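Local coordinates for ThiJ/PfpI domain protein (Brachyspira murdochii, PDB 4HCJ) that binds magnesium and, as a member of the DJ-1/PfpI family, is probably a hydrolase, although its substrate is unknown, at residues K102-G108 with N152-G158. Numbering follows the deposited sequence.
Sequences KIVAGIG and NIVTANG
With CG1 of I107 anti to its backbone N (chi1 180°) and the chain extended beyond it, CD1 is carried to 3.4 Å from O of G158, while I107 CG1 rests 3.9 Å from A156 CB. At the other end, I103 CG1, turned beside its own backbone N (chi1 -62°), brings CD1 to 3.4 Å from N152 OD1, the two side chains crossing at about a right angle. A water there donates to K102 O and accepts from N152 ND2, bridging the two segments before the strands begin. Between these ends, V104, G106 and G108 give their N-H groups to the carbonyls of N152, V154 and A156, and V104 and G106 accept from V154 and A156, the alternation of a parallel pair. The last bond is 2.9 Å from G108 N to A156 O, but G108 N lies 41° out of the carbonyl plane, just where both segments leave the sheet. A105, I107, V154 and A156 share one face; I103, A105 and A156 touch helix 162-174. V104, I153 and T155 occupy the other, all three against M114 of helix 110-116. An alanine in place of I107 would probably open a gap beside the A156 methyl and the G158 carbonyl. Strand 103-107 also bonds to strand 72-75, and the pairing with 153-156 continues the parallel central sheet of the α/β/α sandwich characteristic of the DJ-1/PfpI family.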
ATOM      1  N   LYS A 102       7.464   8.865  -6.471  1.00 10.02           N
ATOM      2  CA  LYS A 102       7.543   8.207  -5.172  1.00  8.86           C
ATOM      3  C   LYS A 102       7.367   6.701  -5.327  1.00  7.67           C
ATOM      4  O   LYS A 102       7.020   6.190  -6.397  1.00  8.16           O
ATOM      5  CB  LYS A 102       6.436   8.701  -4.242  1.00 10.98           C
ATOM      6  CG  LYS A 102       6.302  10.197  -4.110  1.00 14.70           C
ATOM      7  CD  LYS A 102       7.461  10.829  -3.412  1.00 17.46           C
ATOM      8  CE  LYS A 102       7.244  12.332  -3.369  1.00 18.94           C
ATOM      9  NZ  LYS A 102       7.797  12.964  -2.182  1.00 16.97           N
ATOM     10  N   ILE A 103       7.625   5.987  -4.246  1.00  7.21           N
ATOM     11  CA  ILE A 103       7.373   4.550  -4.230  1.00  7.37           C
ATOM     12  C   ILE A 103       5.875   4.308  -4.021  1.00  6.66           C
ATOM     13  O   ILE A 103       5.240   4.953  -3.169  1.00  6.77           O
ATOM     14  CB  ILE A 103       8.216   3.857  -3.138  1.00 10.21           C
ATOM     15  CG1 ILE A 103       9.731   4.026  -3.411  1.00 13.98           C
ATOM     16  CG2 ILE A 103       7.797   2.395  -2.922  1.00 12.69           C
ATOM     17  CD1 ILE A 103      10.215   4.105  -4.844  1.00 18.72           C
ATOM     18  N   VAL A 104       5.321   3.405  -4.819  1.00  6.17           N
ATOM     19  CA  VAL A 104       3.922   3.039  -4.727  1.00  5.92           C
ATOM     20  C   VAL A 104       3.877   1.548  -4.438  1.00  5.69           C
ATOM     21  O   VAL A 104       4.292   0.731  -5.291  1.00  6.00           O
ATOM     22  CB  VAL A 104       3.144   3.397  -6.007  1.00  6.76           C
ATOM     23  CG1 VAL A 104       1.659   3.169  -5.784  1.00  7.40           C
ATOM     24  CG2 VAL A 104       3.412   4.844  -6.418  1.00  8.35           C
ATOM     25  N   ALA A 105       3.390   1.193  -3.256  1.00  5.43           N
ATOM     26  CA  ALA A 105       3.469  -0.184  -2.806  1.00  5.54           C
ATOM     27  C   ALA A 105       2.093  -0.670  -2.384  1.00  5.12           C
ATOM     28  O   ALA A 105       1.320   0.103  -1.807  1.00  5.75           O
ATOM     29  CB  ALA A 105       4.464  -0.310  -1.655  1.00  6.39           C
ATOM     30  N   GLY A 106       1.787  -1.931  -2.637  1.00  5.05           N
ATOM     31  CA  GLY A 106       0.541  -2.513  -2.190  1.00  5.33           C
ATOM     32  C   GLY A 106       0.737  -3.951  -1.784  1.00  5.19           C
ATOM     33  O   GLY A 106       1.574  -4.668  -2.355  1.00  5.51           O
ATOM     34  N   ILE A 107      -0.081  -4.390  -0.841  1.00  4.96           N
ATOM     35  CA  ILE A 107      -0.029  -5.746  -0.350  1.00  5.32           C
ATOM     36  C   ILE A 107      -1.421  -6.335  -0.286  1.00  5.32           C
ATOM     37  O   ILE A 107      -2.389  -5.672   0.104  1.00  5.66           O
ATOM     38  CB  ILE A 107       0.728  -5.837   1.013  1.00  5.84           C
ATOM     39  CG1 ILE A 107       0.770  -7.278   1.527  1.00  6.11           C
ATOM     40  CG2 ILE A 107       0.171  -4.858   2.052  1.00  6.06           C
ATOM     41  CD1 ILE A 107       1.801  -7.517   2.628  1.00  6.77           C
ATOM     42  N   GLY A 108      -1.534  -7.588  -0.700  1.00  5.55           N
ATOM     43  CA  GLY A 108      -2.822  -8.251  -0.681  1.00  6.09           C
ATOM     44  C   GLY A 108      -3.842  -7.455  -1.474  1.00  5.88           C
ATOM     45  O   GLY A 108      -3.563  -6.961  -2.566  1.00  5.84           O
ATOM     46  N   ASN A 152       9.763   1.628  -9.104  1.00  8.74           N
ATOM     47  CA  ASN A 152       9.195   2.274  -7.925  1.00  8.72           C
ATOM     48  C   ASN A 152       7.909   1.613  -7.435  1.00  7.23           C
ATOM     49  O   ASN A 152       7.334   2.074  -6.463  1.00  8.06           O
ATOM     50  CB  ASN A 152       8.899   3.746  -8.213  1.00 11.29           C
ATOM     51  CG  ASN A 152      10.139   4.581  -8.349  1.00 15.24           C
ATOM     52  OD1 ASN A 152      11.245   4.115  -8.117  1.00 17.04           O
ATOM     53  ND2 ASN A 152       9.956   5.828  -8.721  1.00 18.62           N
ATOM     54  N   ILE A 153       7.457   0.559  -8.114  1.00  6.42           N
ATOM     55  CA  ILE A 153       6.251  -0.159  -7.731  1.00  6.30           C
ATOM     56  C   ILE A 153       6.649  -1.431  -6.990  1.00  6.51           C
ATOM     57  O   ILE A 153       7.484  -2.199  -7.472  1.00  7.49           O
ATOM     58  CB  ILE A 153       5.390  -0.470  -8.985  1.00  7.02           C
ATOM     59  CG1 ILE A 153       4.867   0.833  -9.595  1.00  8.47           C
ATOM     60  CG2 ILE A 153       4.262  -1.443  -8.655  1.00  7.85           C
ATOM     61  CD1 ILE A 153       4.214   0.678 -10.944  1.00  9.45           C
ATOM     62  N   VAL A 154       6.050  -1.660  -5.826  1.00  5.60           N
ATOM     63  CA  VAL A 154       6.325  -2.862  -5.051  1.00  5.95           C
ATOM     64  C   VAL A 154       4.991  -3.499  -4.670  1.00  5.70           C
ATOM     65  O   VAL A 154       4.102  -2.815  -4.171  1.00  6.46           O
ATOM     66  CB  VAL A 154       7.125  -2.564  -3.752  1.00  6.89           C
ATOM     67  CG1 VAL A 154       7.446  -3.856  -3.021  1.00  7.24           C
ATOM     68  CG2 VAL A 154       8.407  -1.793  -4.080  1.00  7.85           C
ATOM     69  N   THR A 155       4.841  -4.796  -4.932  1.00  5.55           N
ATOM     70  CA  THR A 155       3.610  -5.487  -4.587  1.00  5.83           C
ATOM     71  C   THR A 155       3.926  -6.767  -3.821  1.00  5.30           C
ATOM     72  O   THR A 155       5.030  -7.333  -3.931  1.00  6.16           O
ATOM     73  CB  THR A 155       2.737  -5.789  -5.825  1.00  5.86           C
ATOM     74  OG1 THR A 155       3.489  -6.569  -6.759  1.00  6.14           O
ATOM     75  CG2 THR A 155       2.230  -4.509  -6.495  1.00  6.56           C
ATOM     76  N   ALA A 156       2.951  -7.234  -3.044  1.00  5.53           N
ATOM     77  CA  ALA A 156       3.081  -8.478  -2.305  1.00  5.76           C
ATOM     78  C   ALA A 156       1.735  -9.172  -2.228  1.00  5.47           C
ATOM     79  O   ALA A 156       0.679  -8.554  -2.391  1.00  6.11           O
ATOM     80  CB  ALA A 156       3.668  -8.246  -0.913  1.00  6.59           C
ATOM     81  N   ASN A 157       1.775 -10.473  -1.951  1.00  5.78           N
ATOM     82  CA  ASN A 157       0.605 -11.316  -2.169  1.00  6.41           C
ATOM     83  C   ASN A 157      -0.319 -11.533  -0.970  1.00  7.69           C
ATOM     84  O   ASN A 157      -1.188 -12.389  -1.038  1.00 10.40           O
ATOM     85  CB  ASN A 157       1.005 -12.663  -2.773  1.00  6.73           C
ATOM     86  CG  ASN A 157       1.734 -13.549  -1.802  1.00  6.90           C
ATOM     87  OD1 ASN A 157       2.080 -13.129  -0.705  1.00  7.48           O
ATOM     88  ND2 ASN A 157       2.010 -14.773  -2.222  1.00  8.52           N
ATOM     89  N   GLY A 158      -0.161 -10.771   0.109  1.00  7.11           N
ATOM     90  CA  GLY A 158      -1.073 -10.866   1.236  1.00  7.68           C
ATOM     91  C   GLY A 158      -0.362 -10.994   2.560  1.00  7.12           C
ATOM     92  O   GLY A 158       0.860 -10.804   2.657  1.00  6.99           O
TER
HETATM   93  O   HOH W   1       7.049   6.698  -9.095  1.00 12.82           O